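Local structure of fructose 1-phosphate kinase (Staphylococcus aureus, 2JG5) at residues V91-K94 with E100-A103. The protein probably catalyses the ATP-dependent phosphorylation of fructose 1-phosphate to fructose 1,6-bisphosphate, and belongs to the pfkB family of carbohydrate kinases. Numbering follows the deposited sequence.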
# COMPACT_ATOMS: atom_id res chain seq x y z
N VAL A 91 3.66 -4.46 6.14
CA VAL A 91 2.54 -5.40 6.05
C VAL A 91 2.45 -6.29 7.30
O VAL A 91 3.44 -6.85 7.73
CB VAL A 91 2.58 -6.25 4.76
CG1 VAL A 91 1.42 -7.22 4.70
CG2 VAL A 91 2.56 -5.35 3.53
N LYS A 92 1.25 -6.40 7.86
CA LYS A 92 0.99 -7.27 9.01
C LYS A 92 -0.06 -8.29 8.61
O LYS A 92 -1.22 -7.93 8.39
CB LYS A 92 0.47 -6.44 10.21
CG LYS A 92 1.14 -5.06 10.41
CD LYS A 92 2.61 -5.18 10.80
CE LYS A 92 3.38 -3.87 10.56
NZ LYS A 92 4.78 -3.92 11.11
N LEU A 93 0.35 -9.55 8.48
CA LEU A 93 -0.57 -10.63 8.08
C LEU A 93 -1.17 -11.35 9.29
O LEU A 93 -0.48 -12.08 10.02
CB LEU A 93 0.12 -11.65 7.16
CG LEU A 93 0.72 -11.16 5.85
CD1 LEU A 93 1.36 -12.32 5.12
CD2 LEU A 93 -0.32 -10.47 4.97
N LYS A 94 -2.46 -11.13 9.49
CA LYS A 94 -3.14 -11.74 10.61
C LYS A 94 -3.96 -12.94 10.17
O LYS A 94 -5.08 -12.80 9.66
CB LYS A 94 -3.99 -10.70 11.36
CG LYS A 94 -3.18 -9.49 11.87
CD LYS A 94 -4.03 -8.53 12.70
CE LYS A 94 -4.40 -9.13 14.06
NZ LYS A 94 -5.62 -8.47 14.65
N GLU A 100 4.82 -10.12 10.32
CA GLU A 100 5.14 -8.77 9.90
C GLU A 100 6.11 -8.77 8.72
O GLU A 100 7.03 -9.58 8.65
CB GLU A 100 5.75 -7.97 11.05
CG GLU A 100 4.81 -7.66 12.21
CD GLU A 100 5.38 -6.63 13.20
OE1 GLU A 100 6.38 -5.95 12.87
OE2 GLU A 100 4.81 -6.49 14.31
N ILE A 101 5.86 -7.87 7.77
CA ILE A 101 6.78 -7.62 6.66
C ILE A 101 7.09 -6.12 6.64
O ILE A 101 6.27 -5.31 6.21
CB ILE A 101 6.23 -8.06 5.28
CG1 ILE A 101 5.73 -9.51 5.34
CG2 ILE A 101 7.31 -7.91 4.19
CD1 ILE A 101 4.75 -9.86 4.25
N ASN A 102 8.27 -5.78 7.15
CA ASN A 102 8.70 -4.40 7.26
C ASN A 102 9.54 -3.98 6.07
O ASN A 102 10.48 -4.69 5.68
CB ASN A 102 9.47 -4.21 8.56
CG ASN A 102 8.56 -4.06 9.77
OD1 ASN A 102 7.51 -4.72 9.88
ND2 ASN A 102 8.96 -3.20 10.70
N ALA A 103 9.20 -2.83 5.50
CA ALA A 103 9.81 -2.29 4.27
C ALA A 103 10.96 -1.33 4.58
O ALA A 103 11.07 -0.83 5.70
CB ALA A 103 8.76 -1.59 3.44
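The beta hairpin of strands 88-94 and 98-102 is zipped along its arms by V91 and K92 pairing with I101 and E100, with the strand axes 4.7 Å apart and nearly antiparallel at 171°. V91 and I101 form a hydrogen-bonded antiparallel pair: V91 N reaches I101 O at 2.7 Å, and I101 N returns a bond to V91 O at 2.6 Å. V91 O also receives a longer CA-H contact from E100. On the face shared by V91 and I101, V91 CB lies 4.1 Å from I101 CB, and L93 adds a looser methyl contact, L93 CD1 to I101 CD1 at 4.3 Å. This apolar face continues onto I15 of strand 10-16, the next strand of the small mixed sheet that forms the lid of pfkB-family kinases. The other face is polar. K92 and E100 are a non-hydrogen-bonded pair, and the lysine chain bends at chi2 (-67°), which sends its outer half across to residues 100-102 of the neighbouring strand. Its CD packs against CG of E100 at 3.6 Å, so the aliphatic parts of both chains pack together beneath the charged ends. K92 NZ then bridges two side chains: a weakly hydrogen-bonded salt bridge to E100 OE1, and a hydrogen bond of 3.1 Å to N102 OD1, with the NZ donor tilted 26° from the plane of the amide carbonyl. Two oxygen partners should restrict the swing of the ammonium group and probably favour its positive charge. On its outer side strand 98-102 pairs in parallel, through E100, I101 and N102, with a strand of the second subunit, extending the sheet across the dimer interface, where E100 and N102 pack on L25 of that subunit.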